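Local coordinates for membrane protein, putative (Geobacter sulfurreducens PCA, PDB 2QYB) that is of unproven function but may combine solute transport across the membrane with phosphatase activity, this piece being its GAF domain, at residues 146-149 with 150-154; 28-32 with 33-37. One frame throughout, in Å; residues are numbered along the deposited sequence.

Contact 1 of 2, residues 146-149 with 150-154; sequences ESLA and GQLAQ
From Gly150 to Ala153, four successive backbone N-H groups reach back to the carbonyls of Glu146, Ser147, Leu148 and Ala149, the i to i+4 ladder of an unbroken alpha-helix. The bonds keep helical length throughout, and the shortest runs 2.8 Å from Ala153 N to Ala149 O with an N-H...O angle of 161°. Leu148 O takes two donors: Leu152 N at 3.0 Å makes the regular bond, and Gln151 N adds a weak, strongly bent one.

The side chains repeat this spacing. Leu148 and Leu152, one turn apart, cross obliquely, and their branches touch through Leu148 CD2 and Leu152 CD1 at 3.6 Å. Leu148 holds CG anti to its amide nitrogen (chi1 -160°), which carries CD2 along the helix to the next turn. Leu152 takes the other common setting, CG anti to the carbonyl carbon (chi1 -71°), and brings CG close to the carbonyl oxygen of the preceding turn, 3.5 Å from Leu148 O. Ala153 adds a shorter version of the same contact, with its CB 3.5 Å from Ala149 O. On the exposed flank, the aliphatic root of Gln151 passes close to a carbonyl, CG lying 3.5 Å from Ser147 O, before the extended chain leads the amide away.

These residues sort onto two adjoining sides of the helix. Leu148 packs on Leu25 and Leu29 of helix 10-32, and Leu152 on Met22 of the same helix, whereas Ala149 and Ala153 meet Ile113 and Ile115 of strand 109-115. Small residues against the sheet and leucines against the neighbouring helix make this an amphipathic alpha-helix, part of the layer in which the terminal helices of a GAF domain pack on its antiparallel sheet.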
loop_
_atom_site.group_PDB
_atom_site.type_symbol
_atom_site.label_atom_id
_atom_site.label_comp_id
_atom_site.label_asym_id
_atom_site.label_seq_id
_atom_site.Cartn_x
_atom_site.Cartn_y
_atom_site.Cartn_z
ATOM N N GLU A 146 -5.695 5.406 20.354
ATOM C CA GLU A 146 -6.364 6.675 20.210
ATOM C C GLU A 146 -5.353 7.748 19.857
ATOM O O GLU A 146 -5.670 8.677 19.112
ATOM C CB GLU A 146 -7.104 7.045 21.504
ATOM C CG GLU A 146 -8.307 6.183 21.721
ATOM C CD GLU A 146 -9.135 6.608 22.940
ATOM O OE1 GLU A 146 -8.703 6.307 24.109
ATOM O OE2 GLU A 146 -10.240 7.222 22.709
ATOM N N SER A 147 -4.129 7.628 20.354
ATOM C CA SER A 147 -3.097 8.608 19.943
ATOM C C SER A 147 -2.755 8.381 18.461
ATOM O O SER A 147 -2.749 9.317 17.647
ATOM C CB SER A 147 -1.819 8.525 20.786
ATOM O OG SER A 147 -2.026 9.055 22.066
ATOM N N LEU A 148 -2.496 7.136 18.106
ATOM C CA LEU A 148 -2.267 6.822 16.715
ATOM C C LEU A 148 -3.425 7.436 15.853
ATOM O O LEU A 148 -3.182 8.070 14.816
ATOM C CB LEU A 148 -2.148 5.284 16.536
ATOM C CG LEU A 148 -1.453 4.645 15.282
ATOM C CD1 LEU A 148 -2.000 3.281 15.000
ATOM C CD2 LEU A 148 -1.395 5.478 13.970
ATOM N N ALA A 149 -4.672 7.260 16.310
ATOM C CA ALA A 149 -5.875 7.592 15.516
ATOM C C ALA A 149 -5.976 9.109 15.317
ATOM O O ALA A 149 -6.377 9.595 14.220
ATOM C CB ALA A 149 -7.178 6.991 16.167
ATOM N N GLY A 150 -5.595 9.849 16.370
ATOM C CA GLY A 150 -5.568 11.297 16.315
ATOM C C GLY A 150 -4.533 11.855 15.354
ATOM O O GLY A 150 -4.767 12.883 14.696
ATOM N N GLN A 151 -3.382 11.180 15.282
ATOM C CA GLN A 151 -2.288 11.594 14.386
ATOM C C GLN A 151 -2.633 11.270 12.920
ATOM O O GLN A 151 -2.261 12.034 12.010
ATOM C CB GLN A 151 -0.955 10.964 14.804
ATOM C CG GLN A 151 -0.447 11.449 16.201
ATOM C CD GLN A 151 1.080 11.406 16.348
ATOM O OE1 GLN A 151 1.656 11.736 17.421
ATOM N NE2 GLN A 151 1.754 11.005 15.262
ATOM N N LEU A 152 -3.379 10.169 12.711
ATOM C CA LEU A 152 -3.973 9.884 11.405
ATOM C C LEU A 152 -5.024 10.933 11.037
ATOM O O LEU A 152 -5.023 11.456 9.928
ATOM C CB LEU A 152 -4.596 8.471 11.375
ATOM C CG LEU A 152 -3.598 7.286 11.390
ATOM C CD1 LEU A 152 -4.309 6.029 11.904
ATOM C CD2 LEU A 152 -2.975 7.069 10.012
ATOM N N ALA A 153 -5.926 11.226 11.956
ATOM C CA ALA A 153 -6.946 12.249 11.705
ATOM C C ALA A 153 -6.304 13.581 11.262
ATOM O O ALA A 153 -6.769 14.280 10.312
ATOM C CB ALA A 153 -7.819 12.462 12.938
ATOM N N GLN A 154 -5.218 13.923 11.938
ATOM C CA GLN A 154 -4.544 15.149 11.610
ATOM C C GLN A 154 -4.020 15.134 10.183
ATOM O O GLN A 154 -4.227 16.102 9.427
ATOM C CB GLN A 154 -3.401 15.415 12.570
ATOM C CG GLN A 154 -2.825 16.789 12.404
ATOM C CD GLN A 154 -3.869 17.867 12.612
ATOM O OE1 GLN A 154 -3.997 18.395 13.721
ATOM N NE2 GLN A 154 -4.641 18.188 11.554
#

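Contact 2 of 2, residues 28-32 with 33-37; sequences LLLKE and FKLDL
Helix 10-32 runs out between Glu32 and Phe33: Phe33 N still bonds to Leu29 O at 3.0 Å, with a bent N-H...O angle of 139°, but Phe33 already has an extended backbone. The chain then folds through an inverse gamma turn centred on Lys34, with a weak bond from Leu35 N to Phe33 O, and runs back past the last helical turn. A water sits between Leu30 O and Leu35 O, placed to donate to both, though both distances are suspiciously short and it has more acceptors nearby than protons to give.

Phe33 touches two side chains of the helix it follows. Glu32 lies alongside it, pointing the same way; with CG anti to the amide nitrogen (chi1 -176°) and the chain extended, its methylene passes over one ring face in a CH-pi contact, CG 3.9 Å from the centroid. The carboxylate continues this stack, its plane turned 17° from that of the ring. Leu29 crosses Phe33 at about a right angle and brings CD2 within 3.6 Å of the ring atom CD2. That same methyl of Leu29 meets Leu35 CD1 at 3.4 Å, so one methyl touches both Phe33 and Leu35. Leu30 covers the next portion, with CD1 3.9 Å from Leu35 CB and CD2 3.6 Å from Asp36 O.

Beyond the turn, Asp36 and Leu37 form a classic beta bulge opposite Phe129 of strand 124-130, while Asp36 OD2 accepts hydrogen bonds from Arg131 N and pairs with Thr132 OG1. Phe33 meets the ring of Phe141 and touches Leu144 on helix 139-158, and Leu35 reaches Phe141 and Val128, placing the connection between that helix and the sheet as it enters strand 37-43.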
loop_
_atom_site.group_PDB
_atom_site.type_symbol
_atom_site.label_atom_id
_atom_site.label_comp_id
_atom_site.label_asym_id
_atom_site.label_seq_id
_atom_site.Cartn_x
_atom_site.Cartn_y
_atom_site.Cartn_z
ATOM N N LEU A 28 4.498 0.032 11.444
ATOM C CA LEU A 28 5.255 0.195 12.731
ATOM C C LEU A 28 4.452 -0.375 13.905
ATOM O O LEU A 28 4.966 -1.048 14.791
ATOM C CB LEU A 28 5.628 1.651 12.977
ATOM C CG LEU A 28 6.632 2.369 12.050
ATOM C CD1 LEU A 28 6.584 3.848 12.383
ATOM C CD2 LEU A 28 8.078 1.878 12.147
ATOM N N LEU A 29 3.159 -0.130 13.892
ATOM C CA LEU A 29 2.228 -0.703 14.892
ATOM C C LEU A 29 2.322 -2.232 14.941
ATOM O O LEU A 29 2.368 -2.820 16.012
ATOM C CB LEU A 29 0.827 -0.332 14.470
ATOM C CG LEU A 29 -0.350 -0.099 15.404
ATOM C CD1 LEU A 29 -1.662 -0.500 14.598
ATOM C CD2 LEU A 29 -0.234 -0.781 16.673
ATOM N N LEU A 30 2.344 -2.879 13.772
ATOM C CA LEU A 30 2.347 -4.351 13.736
ATOM C C LEU A 30 3.704 -4.864 14.184
ATOM O O LEU A 30 3.768 -5.821 14.914
ATOM C CB LEU A 30 1.899 -4.928 12.366
ATOM C CG LEU A 30 0.401 -5.273 12.344
ATOM C CD1 LEU A 30 -0.400 -4.060 12.811
ATOM C CD2 LEU A 30 -0.152 -5.803 10.960
ATOM N N LYS A 31 4.781 -4.179 13.812
ATOM C CA LYS A 31 6.113 -4.473 14.365
ATOM C C LYS A 31 6.163 -4.414 15.906
ATOM O O LYS A 31 6.752 -5.277 16.534
ATOM C CB LYS A 31 7.156 -3.501 13.809
ATOM C CG LYS A 31 7.907 -3.971 12.579
ATOM C CD LYS A 31 9.365 -4.343 12.888
ATOM C CE LYS A 31 10.220 -3.146 13.441
ATOM N NZ LYS A 31 10.020 -1.804 12.741
ATOM N N GLU A 32 5.592 -3.370 16.500
ATOM C CA GLU A 32 5.810 -3.102 17.930
ATOM C C GLU A 32 4.871 -3.957 18.812
ATOM O O GLU A 32 5.169 -4.237 19.983
ATOM C CB GLU A 32 5.622 -1.603 18.229
ATOM C CG GLU A 32 5.938 -1.206 19.708
ATOM C CD GLU A 32 5.934 0.307 19.992
ATOM O OE1 GLU A 32 6.041 1.067 19.025
ATOM O OE2 GLU A 32 5.824 0.735 21.178
ATOM N N PHE A 33 3.720 -4.352 18.273
ATOM C CA PHE A 33 2.705 -5.023 19.091
ATOM C C PHE A 33 2.229 -6.320 18.496
ATOM O O PHE A 33 2.380 -6.573 17.292
ATOM C CB PHE A 33 1.518 -4.106 19.342
ATOM C CG PHE A 33 1.874 -2.822 20.060
ATOM C CD1 PHE A 33 2.099 -2.812 21.435
ATOM C CD2 PHE A 33 1.956 -1.622 19.367
ATOM C CE1 PHE A 33 2.405 -1.647 22.115
ATOM C CE2 PHE A 33 2.275 -0.430 20.047
ATOM C CZ PHE A 33 2.509 -0.453 21.420
ATOM N N LYS A 34 1.633 -7.143 19.364
ATOM C CA LYS A 34 1.064 -8.460 18.977
ATOM C C LYS A 34 -0.260 -8.354 18.234
ATOM O O LYS A 34 -1.200 -9.077 18.556
ATOM C CB LYS A 34 0.887 -9.355 20.215
ATOM C CG LYS A 34 2.184 -9.582 20.983
ATOM C CD LYS A 34 1.951 -10.374 22.273
ATOM C CE LYS A 34 3.250 -10.395 23.132
ATOM N NZ LYS A 34 3.115 -11.400 24.236
ATOM N N LEU A 35 -0.312 -7.447 17.252
ATOM C CA LEU A 35 -1.411 -7.313 16.317
ATOM C C LEU A 35 -0.977 -8.027 15.045
ATOM O O LEU A 35 0.217 -8.030 14.699
ATOM C CB LEU A 35 -1.664 -5.849 15.994
ATOM C CG LEU A 35 -2.294 -5.052 17.116
ATOM C CD1 LEU A 35 -2.240 -3.585 16.761
ATOM C CD2 LEU A 35 -3.735 -5.541 17.409
ATOM N N ASP A 36 -1.930 -8.617 14.348
ATOM C CA ASP A 36 -1.635 -9.336 13.131
ATOM C C ASP A 36 -2.278 -8.669 11.939
ATOM O O ASP A 36 -1.912 -8.968 10.812
ATOM C CB ASP A 36 -2.157 -10.765 13.235
ATOM C CG ASP A 36 -1.442 -11.547 14.280
ATOM O OD1 ASP A 36 -0.292 -11.945 14.014
ATOM O OD2 ASP A 36 -2.006 -11.754 15.374
ATOM N N LEU A 37 -3.238 -7.778 12.164
ATOM C CA LEU A 37 -3.851 -7.051 11.044
ATOM C C LEU A 37 -4.342 -5.722 11.566
ATOM O O LEU A 37 -4.743 -5.646 12.714
ATOM C CB LEU A 37 -4.995 -7.858 10.419
ATOM C CG LEU A 37 -5.769 -7.228 9.244
ATOM C CD1 LEU A 37 -4.950 -7.013 7.957
ATOM C CD2 LEU A 37 -6.982 -8.131 8.946
HETATM O O HOH W 1 2.699 -8.071 15.250
#

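Overall arrangement
Contacts 1 and 2 illustrate how local contacts can serve a wider interface. They follow one another along the chain, contact 2 closing the first long helix and contact 1 lying within the last, and their centres are about 16 Å apart. Even so they touch: Leu148 CD1 of contact 1 packs 3.8 Å from Leu29 CG of contact 2. Leu148 thus touches Leu152 through CD2 and Leu29 through CD1, while Leu29 serves both the helix pair and the connection into strand 37-43. Together, residues 28-37 and 146-154 join the terminal helices to each other and to the GAF sheet.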